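Local coordinates for VC0179-like protein (Escherichia coli, PDB 4XJ6) that probably links purine nucleoside triphosphates into a cyclic dinucleotide, as a magnesium-dependent bacterial nucleotidyltransferase related to cyclic GMP-AMP synthase, at residues A[36-41]-A[107-112]; A[174-179]-A[245-250]; A[193-198]-A[241-246]. All coordinates share one frame; numbering follows the deposited sequence.

Contact 1: A[36-41]-A[107-112]; sequences IVRERT and FWTQGS. With GH3 (3'-deoxy-guanosine-5'-triphosphate), chain D; GH3 (3'-deoxy-guanosine-5'-triphosphate), chain E.
R38 on helix 36-41 stands over F107 on strand 107-110, their CA atoms 7.0 Å apart, while the two short axes run roughly antiparallel at 144° and come no closer than 10.5 Å. That spacing is filled by the two side chains, which slide past each other in opposite directions. R38 CB sits over the centre of the F107 ring in a CH-pi contact, 4.2 Å from its centroid. From there the extended arginine chain runs back across the base of the phenylalanine, bringing NE to 3.4 Å from F107 CB and laying the guanidinium only 19° from the ring plane. The charged end goes on to a salt bridge with D132, an aspartate that also accepts from T109 OG1, itself bonded to R34. One turn later, T41 meets the ring at its edge, CG2 lying 3.8 Å from F107 CE1. Its OG1 turns back to V37 O at 2.9 Å and also bonds S159. Further along, residues 110-112 draw away from helix 24-57 and reach the nucleotides: S112 N donates to O2B of the chain D GH3 at 2.9 Å, S112 OG bonds O3G at 2.7 Å, and Q110 NE2 donates to O4' of the same nucleotide and also lies close to the chain E GH3. The arrangement is characteristic of the nucleotidyltransferase fold, in which a helix backs the sheet and a Gly-Ser pair after the first core strand cradles the triphosphate.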
loop_
_atom_site.group_PDB
_atom_site.type_symbol
_atom_site.label_atom_id
_atom_site.label_comp_id
_atom_site.label_asym_id
_atom_site.label_seq_id
_atom_site.Cartn_x
_atom_site.Cartn_y
_atom_site.Cartn_z
ATOM N N ILE A 36 11.443 -10.748 7.903
ATOM C CA ILE A 36 11.242 -10.861 9.343
ATOM C C ILE A 36 9.763 -11.038 9.691
ATOM O O ILE A 36 9.402 -11.868 10.526
ATOM C CB ILE A 36 11.792 -9.622 10.087
ATOM C CG1 ILE A 36 13.316 -9.542 9.955
ATOM C CG2 ILE A 36 11.385 -9.653 11.552
ATOM C CD1 ILE A 36 13.906 -8.242 10.473
ATOM N N VAL A 37 8.911 -10.257 9.036
ATOM C CA VAL A 37 7.473 -10.309 9.277
ATOM C C VAL A 37 6.868 -11.596 8.729
ATOM O O VAL A 37 5.992 -12.198 9.351
ATOM C CB VAL A 37 6.766 -9.095 8.652
ATOM C CG1 VAL A 37 5.254 -9.201 8.810
ATOM C CG2 VAL A 37 7.286 -7.817 9.285
ATOM N N ARG A 38 7.352 -12.019 7.564
ATOM C CA ARG A 38 6.873 -13.244 6.933
ATOM C C ARG A 38 7.187 -14.468 7.788
ATOM O O ARG A 38 6.319 -15.312 8.023
ATOM C CB ARG A 38 7.485 -13.411 5.540
ATOM C CG ARG A 38 6.996 -12.394 4.518
ATOM C CD ARG A 38 7.475 -12.737 3.111
ATOM N NE ARG A 38 6.923 -11.825 2.111
ATOM C CZ ARG A 38 7.048 -11.988 0.797
ATOM N NH1 ARG A 38 7.704 -13.036 0.311
ATOM N NH2 ARG A 38 6.510 -11.107 -0.036
ATOM N N GLU A 39 8.430 -14.554 8.252
ATOM C CA GLU A 39 8.881 -15.686 9.055
ATOM C C GLU A 39 8.134 -15.777 10.379
ATOM O O GLU A 39 7.814 -16.868 10.847
ATOM C CB GLU A 39 10.389 -15.588 9.302
ATOM C CG GLU A 39 11.234 -15.819 8.059
ATOM C CD GLU A 39 12.650 -15.303 8.212
ATOM O OE1 GLU A 39 12.940 -14.652 9.239
ATOM O OE2 GLU A 39 13.475 -15.548 7.306
ATOM N N ARG A 40 7.854 -14.623 10.974
ATOM C CA ARG A 40 7.116 -14.573 12.230
ATOM C C ARG A 40 5.667 -15.016 12.040
ATOM O O ARG A 40 5.120 -15.749 12.863
ATOM C CB ARG A 40 7.165 -13.164 12.821
ATOM C CG ARG A 40 6.372 -12.995 14.102
ATOM C CD ARG A 40 6.815 -13.988 15.157
ATOM N NE ARG A 40 8.230 -13.849 15.486
ATOM C CZ ARG A 40 8.694 -13.116 16.494
ATOM N NH1 ARG A 40 7.853 -12.451 17.273
ATOM N NH2 ARG A 40 9.999 -13.049 16.723
ATOM N N THR A 41 5.050 -14.571 10.951
ATOM C CA THR A 41 3.680 -14.960 10.638
ATOM C C THR A 41 3.598 -16.447 10.321
ATOM O O THR A 41 2.626 -17.114 10.669
ATOM C CB THR A 41 3.126 -14.152 9.458
ATOM O OG1 THR A 41 3.170 -12.756 9.780
ATOM C CG2 THR A 41 1.685 -14.556 9.152
ATOM N N PHE A 107 2.800 -15.596 0.999
ATOM C CA PHE A 107 3.059 -14.164 1.088
ATOM C C PHE A 107 3.403 -13.578 -0.275
ATOM O O PHE A 107 4.300 -14.064 -0.962
ATOM C CB PHE A 107 4.190 -13.882 2.079
ATOM C CG PHE A 107 3.960 -14.465 3.443
ATOM C CD1 PHE A 107 3.217 -13.778 4.388
ATOM C CD2 PHE A 107 4.490 -15.699 3.781
ATOM C CE1 PHE A 107 3.005 -14.311 5.643
ATOM C CE2 PHE A 107 4.281 -16.236 5.035
ATOM C CZ PHE A 107 3.540 -15.541 5.967
ATOM N N TRP A 108 2.673 -12.536 -0.662
ATOM C CA TRP A 108 2.922 -11.839 -1.916
ATOM C C TRP A 108 2.744 -10.340 -1.731
ATOM O O TRP A 108 1.725 -9.884 -1.213
ATOM C CB TRP A 108 1.996 -12.352 -3.025
ATOM C CG TRP A 108 2.284 -13.764 -3.437
ATOM C CD1 TRP A 108 3.450 -14.242 -3.958
ATOM C CD2 TRP A 108 1.386 -14.881 -3.376
ATOM N NE1 TRP A 108 3.338 -15.586 -4.217
ATOM C CE2 TRP A 108 2.078 -16.004 -3.868
ATOM C CE3 TRP A 108 0.061 -15.043 -2.949
ATOM C CZ2 TRP A 108 1.500 -17.267 -3.948
ATOM C CZ3 TRP A 108 -0.512 -16.300 -3.028
ATOM C CH2 TRP A 108 0.207 -17.396 -3.525
ATOM N N THR A 109 3.744 -9.579 -2.159
ATOM C CA THR A 109 3.712 -8.128 -2.038
ATOM C C THR A 109 2.819 -7.497 -3.104
ATOM O O THR A 109 2.879 -7.860 -4.280
ATOM C CB THR A 109 5.130 -7.531 -2.138
ATOM O OG1 THR A 109 5.979 -8.152 -1.164
ATOM C CG2 THR A 109 5.104 -6.034 -1.892
ATOM N N GLN A 110 1.978 -6.559 -2.681
ATOM C CA GLN A 110 1.176 -5.773 -3.608
ATOM C C GLN A 110 1.628 -4.318 -3.529
ATOM O O GLN A 110 2.476 -3.972 -2.710
ATOM C CB GLN A 110 -0.314 -5.905 -3.283
ATOM C CG GLN A 110 -0.726 -5.184 -2.014
ATOM C CD GLN A 110 -2.042 -5.676 -1.452
ATOM O OE1 GLN A 110 -2.201 -6.862 -1.161
ATOM N NE2 GLN A 110 -2.993 -4.765 -1.289
ATOM N N GLY A 111 1.079 -3.466 -4.386
ATOM C CA GLY A 111 1.366 -2.046 -4.304
ATOM C C GLY A 111 2.686 -1.613 -4.913
ATOM O O GLY A 111 3.270 -2.322 -5.734
ATOM N N SER A 112 3.158 -0.444 -4.484
ATOM C CA SER A 112 4.275 0.252 -5.123
ATOM C C SER A 112 5.608 -0.486 -5.038
ATOM O O SER A 112 6.501 -0.251 -5.850
ATOM C CB SER A 112 4.434 1.648 -4.515
ATOM O OG SER A 112 4.849 1.576 -3.163
HETATM P PG GH3 D . 2.487 3.904 -1.950
HETATM O O1G GH3 D . 2.032 5.303 -1.611
HETATM O O2G GH3 D . 2.178 2.954 -0.820
HETATM O O3G GH3 D . 3.977 3.906 -2.184
HETATM O O3B GH3 D . 1.718 3.455 -3.293
HETATM P PB GH3 D . 0.871 2.085 -3.394
HETATM O O1B GH3 D . 0.766 1.671 -4.841
HETATM O O2B GH3 D . 1.513 0.962 -2.619
HETATM O O3A GH3 D . -0.595 2.464 -2.836
HETATM P PA GH3 D . -1.198 1.864 -1.470
HETATM O O1A GH3 D . -2.177 2.859 -0.889
HETATM O O2A GH3 D . -0.116 1.527 -0.475
HETATM O "O5'" GH3 D . -1.976 0.517 -1.882
HETATM C "C5'" GH3 D . -1.282 -0.686 -2.121
HETATM C "C4'" GH3 D . -2.193 -1.651 -2.867
HETATM O "O4'" GH3 D . -3.429 -1.743 -2.191
HETATM C "C3'" GH3 D . -2.508 -1.213 -4.286
HETATM C "C2'" GH3 D . -3.917 -1.721 -4.499
HETATM O "O2'" GH3 D . -3.883 -2.980 -5.129
HETATM C "C1'" GH3 D . -4.502 -1.866 -3.103
HETATM N N9 GH3 D . -5.432 -0.754 -2.863
HETATM C C8 GH3 D . -5.171 0.342 -2.083
HETATM N N7 GH3 D . -6.257 1.151 -2.089
HETATM C C5 GH3 D . -7.212 0.572 -2.859
HETATM C C6 GH3 D . -8.500 0.960 -3.200
HETATM O O6 GH3 D . -8.958 2.017 -2.772
HETATM N N1 GH3 D . -9.261 0.156 -4.020
HETATM C C2 GH3 D . -8.746 -1.029 -4.498
HETATM N N2 GH3 D . -9.487 -1.802 -5.290
HETATM N N3 GH3 D . -7.464 -1.409 -4.155
HETATM C C4 GH3 D . -6.707 -0.626 -3.350
HETATM O O3A GH3 E . -4.605 3.062 4.790
HETATM P PA GH3 E . -5.795 2.093 4.306
HETATM O O1A GH3 E . -6.440 2.691 3.079
HETATM O O2A GH3 E . -6.809 1.844 5.398
HETATM O "O5'" GH3 E . -5.038 0.735 3.888
HETATM C "C5'" GH3 E . -3.661 0.749 3.581
HETATM C "C4'" GH3 E . -3.266 -0.603 3.011
HETATM O "O4'" GH3 E . -4.406 -1.430 2.927
HETATM C "C3'" GH3 E . -2.694 -0.537 1.604
HETATM C "C2'" GH3 E . -3.153 -1.843 0.974
HETATM O "O2'" GH3 E . -2.139 -2.816 1.074
HETATM C "C1'" GH3 E . -4.351 -2.284 1.797
HETATM N N9 GH3 E . -5.578 -2.028 1.031
HETATM C C8 GH3 E . -6.316 -0.877 1.137
HETATM N N7 GH3 E . -7.376 -0.974 0.311
HETATM C C5 GH3 E . -7.332 -2.174 -0.308
HETATM C C6 GH3 E . -8.178 -2.759 -1.239
HETATM O O6 GH3 E . -9.172 -2.148 -1.629
HETATM N N1 GH3 E . -7.897 -4.017 -1.721
HETATM C C2 GH3 E . -6.776 -4.686 -1.274
HETATM N N2 GH3 E . -6.515 -5.904 -1.748
HETATM N N3 GH3 E . -5.937 -4.096 -0.345
HETATM C C4 GH3 E . -6.208 -2.857 0.133
#

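Contact 2: A[174-179]-A[245-250]; sequences EKNTCG and LREGVR. With GH3 (3'-deoxy-guanosine-5'-triphosphate), chain E.
R246 reaches across from the 245-250 loop into the turn at 174-179, and the tight half of the contact is built round its side chain. Its backbone N donates to N176 O at 3.1 Å with an angle of 158° at the hydrogen, tying the two loops together. The chain beyond CB is extended and threads between carbonyls, with CD 3.4 Å from K175 O and 3.3 Å from C178 O. The guanidinium then lies flat over backbone: G179 has no side chain, and its CA sits 3.7 Å from the plane of the group. This close packing gives way outward to a looser, charged rim. E174 OE2 approaches R246 NH1 in the guanidinium plane, but at 3.5 Å the salt bridge is weak, and the carboxylate is turned 80° against the guanidinium; NH1 has a stronger partner in D157. E247 OE2 lies 4.2 Å from E174 OE2, two like charges that would be expected to repel mildly at this solvent-exposed edge. Beside them N176 OD1 rests against E247 CG at 3.3 Å, a contact of an amide oxygen with a methylene. While their backbone packs on the arginine, the side chains of K175, T177 and C178 turn the other way and line the pocket of the chain E GH3. The 174-179 turn closes the beta-hairpin of strands 170-174 and 179-183, the other segment joins strands 242-244 and 252-254, and helix 149-166 covers the R246 side chain through L153 and V156.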
loop_
_atom_site.group_PDB
_atom_site.type_symbol
_atom_site.label_atom_id
_atom_site.label_comp_id
_atom_site.label_asym_id
_atom_site.label_seq_id
_atom_site.Cartn_x
_atom_site.Cartn_y
_atom_site.Cartn_z
ATOM N N GLU A 174 -3.522 -0.766 13.911
ATOM C CA GLU A 174 -4.621 -1.413 13.203
ATOM C C GLU A 174 -5.257 -0.461 12.203
ATOM O O GLU A 174 -5.694 0.631 12.562
ATOM C CB GLU A 174 -5.681 -1.925 14.179
ATOM C CG GLU A 174 -6.813 -2.682 13.494
ATOM C CD GLU A 174 -7.680 -3.441 14.474
ATOM O OE1 GLU A 174 -7.786 -3.003 15.639
ATOM O OE2 GLU A 174 -8.249 -4.483 14.083
ATOM N N LYS A 175 -5.296 -0.881 10.944
ATOM C CA LYS A 175 -5.960 -0.114 9.902
ATOM C C LYS A 175 -7.286 -0.787 9.574
ATOM O O LYS A 175 -7.632 -1.803 10.174
ATOM C CB LYS A 175 -5.075 -0.009 8.659
ATOM C CG LYS A 175 -3.655 0.458 8.947
ATOM C CD LYS A 175 -3.609 1.931 9.328
ATOM C CE LYS A 175 -3.998 2.818 8.155
ATOM N NZ LYS A 175 -3.801 4.264 8.451
ATOM N N ASN A 176 -8.023 -0.226 8.623
ATOM C CA ASN A 176 -9.318 -0.781 8.247
ATOM C C ASN A 176 -9.192 -2.063 7.432
ATOM O O ASN A 176 -10.037 -2.955 7.526
ATOM C CB ASN A 176 -10.132 0.250 7.463
ATOM C CG ASN A 176 -10.414 1.505 8.266
ATOM O OD1 ASN A 176 -10.390 1.485 9.498
ATOM N ND2 ASN A 176 -10.687 2.604 7.573
ATOM N N THR A 177 -8.134 -2.157 6.634
ATOM C CA THR A 177 -7.990 -3.271 5.706
ATOM C C THR A 177 -6.753 -4.115 5.980
ATOM O O THR A 177 -6.472 -5.059 5.243
ATOM C CB THR A 177 -7.921 -2.773 4.247
ATOM O OG1 THR A 177 -6.725 -2.007 4.066
ATOM C CG2 THR A 177 -9.136 -1.914 3.916
ATOM N N CYS A 178 -6.015 -3.777 7.032
ATOM C CA CYS A 178 -4.787 -4.501 7.345
ATOM C C CYS A 178 -4.253 -4.208 8.738
ATOM O O CYS A 178 -4.677 -3.259 9.393
ATOM C CB CYS A 178 -3.700 -4.167 6.321
ATOM S SG CYS A 178 -3.098 -2.467 6.430
ATOM N N GLY A 179 -3.314 -5.038 9.178
ATOM C CA GLY A 179 -2.531 -4.752 10.363
ATOM C C GLY A 179 -1.218 -4.148 9.911
ATOM O O GLY A 179 -0.617 -4.613 8.941
ATOM N N LEU A 245 -11.751 -7.976 6.379
ATOM C CA LEU A 245 -11.920 -6.597 6.831
ATOM C C LEU A 245 -11.901 -6.492 8.355
ATOM O O LEU A 245 -12.362 -7.390 9.059
ATOM C CB LEU A 245 -13.219 -6.016 6.276
ATOM C CG LEU A 245 -13.330 -6.034 4.751
ATOM C CD1 LEU A 245 -14.689 -5.529 4.305
ATOM C CD2 LEU A 245 -12.223 -5.201 4.132
ATOM N N ARG A 246 -11.370 -5.383 8.855
ATOM C CA ARG A 246 -11.150 -5.214 10.286
ATOM C C ARG A 246 -12.133 -4.236 10.920
ATOM O O ARG A 246 -12.367 -4.279 12.127
ATOM C CB ARG A 246 -9.714 -4.752 10.541
ATOM C CG ARG A 246 -8.664 -5.797 10.195
ATOM C CD ARG A 246 -7.262 -5.210 10.245
ATOM N NE ARG A 246 -6.235 -6.239 10.110
ATOM C CZ ARG A 246 -5.629 -6.827 11.135
ATOM N NH1 ARG A 246 -5.947 -6.486 12.374
ATOM N NH2 ARG A 246 -4.705 -7.753 10.920
ATOM N N GLU A 247 -12.704 -3.356 10.106
ATOM C CA GLU A 247 -13.668 -2.376 10.596
ATOM C C GLU A 247 -14.955 -2.413 9.776
ATOM O O GLU A 247 -14.949 -2.814 8.614
ATOM C CB GLU A 247 -13.063 -0.969 10.568
ATOM C CG GLU A 247 -11.824 -0.810 11.438
ATOM C CD GLU A 247 -12.120 -1.015 12.911
ATOM O OE1 GLU A 247 -13.222 -0.631 13.353
ATOM O OE2 GLU A 247 -11.253 -1.563 13.625
ATOM N N GLY A 248 -16.059 -1.993 10.383
ATOM C CA GLY A 248 -17.337 -1.995 9.697
ATOM C C GLY A 248 -18.163 -3.222 10.022
ATOM O O GLY A 248 -17.953 -3.865 11.050
ATOM N N VAL A 249 -19.102 -3.551 9.141
ATOM C CA VAL A 249 -20.018 -4.662 9.375
ATOM C C VAL A 249 -19.827 -5.785 8.360
ATOM O O VAL A 249 -20.403 -6.861 8.498
ATOM C CB VAL A 249 -21.483 -4.190 9.336
ATOM C CG1 VAL A 249 -21.782 -3.313 10.538
ATOM C CG2 VAL A 249 -21.765 -3.440 8.044
ATOM N N ARG A 250 -19.016 -5.528 7.340
ATOM C CA ARG A 250 -18.699 -6.544 6.344
ATOM C C ARG A 250 -17.438 -7.297 6.754
ATOM O O ARG A 250 -16.415 -6.686 7.065
ATOM C CB ARG A 250 -18.522 -5.913 4.962
ATOM C CG ARG A 250 -19.693 -5.043 4.530
ATOM C CD ARG A 250 -19.263 -4.019 3.490
ATOM N NE ARG A 250 -20.153 -2.861 3.471
ATOM C CZ ARG A 250 -21.043 -2.613 2.516
ATOM N NH1 ARG A 250 -21.166 -3.440 1.486
ATOM N NH2 ARG A 250 -21.808 -1.531 2.588
HETATM O O3A GH3 E . -4.605 3.062 4.790
HETATM P PA GH3 E . -5.795 2.093 4.306
HETATM O O1A GH3 E . -6.440 2.691 3.079
HETATM O O2A GH3 E . -6.809 1.844 5.398
HETATM O "O5'" GH3 E . -5.038 0.735 3.888
HETATM C "C5'" GH3 E . -3.661 0.749 3.581
HETATM C "C4'" GH3 E . -3.266 -0.603 3.011
HETATM O "O4'" GH3 E . -4.406 -1.430 2.927
HETATM C "C3'" GH3 E . -2.694 -0.537 1.604
HETATM C "C2'" GH3 E . -3.153 -1.843 0.974
HETATM O "O2'" GH3 E . -2.139 -2.816 1.074
HETATM C "C1'" GH3 E . -4.351 -2.284 1.797
HETATM N N9 GH3 E . -5.578 -2.028 1.031
HETATM C C8 GH3 E . -6.316 -0.877 1.137
HETATM N N7 GH3 E . -7.376 -0.974 0.311
HETATM C C5 GH3 E . -7.332 -2.174 -0.308
HETATM C C6 GH3 E . -8.178 -2.759 -1.239
HETATM O O6 GH3 E . -9.172 -2.148 -1.629
HETATM N N1 GH3 E . -7.897 -4.017 -1.721
HETATM C C2 GH3 E . -6.776 -4.686 -1.274
HETATM N N2 GH3 E . -6.515 -5.904 -1.748
HETATM N N3 GH3 E . -5.937 -4.096 -0.345
HETATM C C4 GH3 E . -6.208 -2.857 0.133
#

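Contact 3: A[193-198]-A[241-246]; sequences PMYAIP and VNLALR. With GH3 (3'-deoxy-guanosine-5'-triphosphate), chain E.
L243 and Y195 form the apolar centre, the leucine CD1 lying over one face of the tyrosine ring, 3.9 Å from its centroid, in a CH-pi contact. The same methyl touches P193 CB at 3.7 Å. Chi1 of -179° sets L243 CG anti to the backbone N, where the fork lays CD1 on the ring and CD2 against the guanine of the chain E GH3, 3.7 Å from C2. On the far side of this patch V241 CG1 packs obliquely on Y195 CD1 at 3.7 Å, and its other methyl lies alongside I197 CG2. On the opposite sheet face A196 is paired with N242, and beyond them M194 and A244 bring their CB atoms together. Between the two faces runs an antiparallel ladder. Y195 and L243 are a non-hydrogen-bonded pair; A196 and N242 are a hydrogen-bonded one, with A196 N 2.8 Å from N242 O and the reciprocal bond alongside, and A244 N donates almost straight to M194 O. Where the strands splay, a water takes over, accepting from M194 N at 2.9 Å and donating to A244 O at 2.6 Å. The polar edge is the phenol: N2 of the chain E GH3, in the plane of the ring, donates to Y195 OH, though the modelled 2.5 Å is doubtfully short, and Q110 OE1 also engages this hydroxyl. The 193-198 end of strand 188-198 lies between 242-244 and the parallel strand 128-138, whose Y135 stacks on Y195; strand 252-254 continues the sheet beyond 242-244, and M194 packs under helix 149-166.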
loop_
_atom_site.group_PDB
_atom_site.type_symbol
_atom_site.label_atom_id
_atom_site.label_comp_id
_atom_site.label_asym_id
_atom_site.label_seq_id
_atom_site.Cartn_x
_atom_site.Cartn_y
_atom_site.Cartn_z
ATOM N N PRO A 193 -2.359 -6.963 4.720
ATOM C CA PRO A 193 -3.736 -7.372 4.443
ATOM C C PRO A 193 -3.844 -8.893 4.481
ATOM O O PRO A 193 -2.925 -9.582 4.038
ATOM C CB PRO A 193 -3.991 -6.818 3.041
ATOM C CG PRO A 193 -2.638 -6.723 2.420
ATOM C CD PRO A 193 -1.703 -6.369 3.542
ATOM N N MET A 194 -4.941 -9.408 5.025
ATOM C CA MET A 194 -5.124 -10.850 5.148
ATOM C C MET A 194 -6.106 -11.366 4.105
ATOM O O MET A 194 -7.235 -10.885 4.014
ATOM C CB MET A 194 -5.611 -11.209 6.554
ATOM C CG MET A 194 -5.851 -12.695 6.767
ATOM S SD MET A 194 -4.319 -13.629 6.886
ATOM C CE MET A 194 -4.835 -15.200 6.199
ATOM N N TYR A 195 -5.675 -12.350 3.322
ATOM C CA TYR A 195 -6.502 -12.879 2.245
ATOM C C TYR A 195 -6.864 -14.343 2.422
ATOM O O TYR A 195 -6.092 -15.126 2.972
ATOM C CB TYR A 195 -5.800 -12.712 0.898
ATOM C CG TYR A 195 -5.533 -11.283 0.502
ATOM C CD1 TYR A 195 -6.472 -10.554 -0.215
ATOM C CD2 TYR A 195 -4.335 -10.666 0.836
ATOM C CE1 TYR A 195 -6.231 -9.248 -0.585
ATOM C CE2 TYR A 195 -4.081 -9.361 0.469
ATOM C CZ TYR A 195 -5.033 -8.656 -0.240
ATOM O OH TYR A 195 -4.790 -7.352 -0.607
ATOM N N ALA A 196 -8.048 -14.697 1.935
ATOM C CA ALA A 196 -8.441 -16.090 1.786
ATOM C C ALA A 196 -8.558 -16.414 0.302
ATOM O O ALA A 196 -9.155 -15.655 -0.463
ATOM C CB ALA A 196 -9.749 -16.364 2.502
ATOM N N ILE A 197 -7.968 -17.534 -0.103
ATOM C CA ILE A 197 -7.957 -17.945 -1.506
ATOM C C ILE A 197 -8.238 -19.443 -1.631
ATOM O O ILE A 197 -7.959 -20.200 -0.698
ATOM C CB ILE A 197 -6.607 -17.610 -2.178
ATOM C CG1 ILE A 197 -5.444 -18.175 -1.359
ATOM C CG2 ILE A 197 -6.455 -16.107 -2.348
ATOM C CD1 ILE A 197 -4.078 -17.909 -1.964
ATOM N N PRO A 198 -8.812 -19.870 -2.771
ATOM C CA PRO A 198 -9.106 -21.289 -3.006
ATOM C C PRO A 198 -7.866 -22.164 -2.911
ATOM O O PRO A 198 -6.768 -21.714 -3.233
ATOM C CB PRO A 198 -9.661 -21.300 -4.428
ATOM C CG PRO A 198 -10.247 -19.961 -4.602
ATOM C CD PRO A 198 -9.343 -19.022 -3.850
ATOM N N VAL A 241 -10.497 -14.155 -4.446
ATOM C CA VAL A 241 -9.498 -13.569 -3.560
ATOM C C VAL A 241 -10.191 -12.665 -2.548
ATOM O O VAL A 241 -10.491 -11.506 -2.835
ATOM C CB VAL A 241 -8.434 -12.765 -4.338
ATOM C CG1 VAL A 241 -7.395 -12.198 -3.379
ATOM C CG2 VAL A 241 -7.768 -13.634 -5.392
ATOM N N ASN A 242 -10.448 -13.209 -1.362
ATOM C CA ASN A 242 -11.203 -12.497 -0.337
ATOM C C ASN A 242 -10.325 -11.761 0.673
ATOM O O ASN A 242 -9.460 -12.357 1.314
ATOM C CB ASN A 242 -12.125 -13.472 0.396
ATOM C CG ASN A 242 -13.349 -13.842 -0.421
ATOM O OD1 ASN A 242 -14.429 -13.285 -0.224
ATOM N ND2 ASN A 242 -13.184 -14.775 -1.352
ATOM N N LEU A 243 -10.558 -10.460 0.810
ATOM C CA LEU A 243 -9.853 -9.648 1.795
ATOM C C LEU A 243 -10.616 -9.624 3.116
ATOM O O LEU A 243 -11.811 -9.329 3.147
ATOM C CB LEU A 243 -9.657 -8.223 1.276
ATOM C CG LEU A 243 -8.914 -7.238 2.178
ATOM C CD1 LEU A 243 -7.500 -7.738 2.436
ATOM C CD2 LEU A 243 -8.906 -5.842 1.561
ATOM N N ALA A 244 -9.925 -9.941 4.206
ATOM C CA ALA A 244 -10.542 -9.901 5.526
ATOM C C ALA A 244 -10.559 -8.471 6.062
ATOM O O ALA A 244 -9.514 -7.830 6.178
ATOM C CB ALA A 244 -9.811 -10.826 6.486
ATOM N N LEU A 245 -11.751 -7.976 6.379
ATOM C CA LEU A 245 -11.920 -6.597 6.831
ATOM C C LEU A 245 -11.901 -6.492 8.355
ATOM O O LEU A 245 -12.362 -7.390 9.059
ATOM C CB LEU A 245 -13.219 -6.016 6.276
ATOM C CG LEU A 245 -13.330 -6.034 4.751
ATOM C CD1 LEU A 245 -14.689 -5.529 4.305
ATOM C CD2 LEU A 245 -12.223 -5.201 4.132
ATOM N N ARG A 246 -11.370 -5.383 8.855
ATOM C CA ARG A 246 -11.150 -5.214 10.286
ATOM C C ARG A 246 -12.133 -4.236 10.920
ATOM O O ARG A 246 -12.367 -4.279 12.127
ATOM C CB ARG A 246 -9.714 -4.752 10.541
ATOM C CG ARG A 246 -8.664 -5.797 10.195
ATOM C CD ARG A 246 -7.262 -5.210 10.245
ATOM N NE ARG A 246 -6.235 -6.239 10.110
ATOM C CZ ARG A 246 -5.629 -6.827 11.135
ATOM N NH1 ARG A 246 -5.947 -6.486 12.374
ATOM N NH2 ARG A 246 -4.705 -7.753 10.920
HETATM O O3A GH3 E . -4.605 3.062 4.790
HETATM P PA GH3 E . -5.795 2.093 4.306
HETATM O O1A GH3 E . -6.440 2.691 3.079
HETATM O O2A GH3 E . -6.809 1.844 5.398
HETATM O "O5'" GH3 E . -5.038 0.735 3.888
HETATM C "C5'" GH3 E . -3.661 0.749 3.581
HETATM C "C4'" GH3 E . -3.266 -0.603 3.011
HETATM O "O4'" GH3 E . -4.406 -1.430 2.927
HETATM C "C3'" GH3 E . -2.694 -0.537 1.604
HETATM C "C2'" GH3 E . -3.153 -1.843 0.974
HETATM O "O2'" GH3 E . -2.139 -2.816 1.074
HETATM C "C1'" GH3 E . -4.351 -2.284 1.797
HETATM N N9 GH3 E . -5.578 -2.028 1.031
HETATM C C8 GH3 E . -6.316 -0.877 1.137
HETATM N N7 GH3 E . -7.376 -0.974 0.311
HETATM C C5 GH3 E . -7.332 -2.174 -0.308
HETATM C C6 GH3 E . -8.178 -2.759 -1.239
HETATM O O6 GH3 E . -9.172 -2.148 -1.629
HETATM N N1 GH3 E . -7.897 -4.017 -1.721
HETATM C C2 GH3 E . -6.776 -4.686 -1.274
HETATM N N2 GH3 E . -6.515 -5.904 -1.748
HETATM N N3 GH3 E . -5.937 -4.096 -0.345
HETATM C C4 GH3 E . -6.208 -2.857 0.133
HETATM O O HOH W 1 -6.886 -7.558 6.061
#

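Taken together, the three contacts illustrate how one mixed sheet places pocket residues through different kinds of support. Contacts 1 and 3 are buried and reach the same sheet, the first by backing its strand 106-110 with a long helix, the other by strand pairing; side chains therefore dominate in contact 1 and regular backbone bonds in contact 3. Contact 2 is only partly buried, joins two loops, and relies on one arginine and a rim of charges. It shares L245 and R246 with contact 3, their centres about 11 Å apart, whereas contacts 1 and 2 do not touch. All three nevertheless meet the chain E nucleotide, approaching it from separate strands and loops.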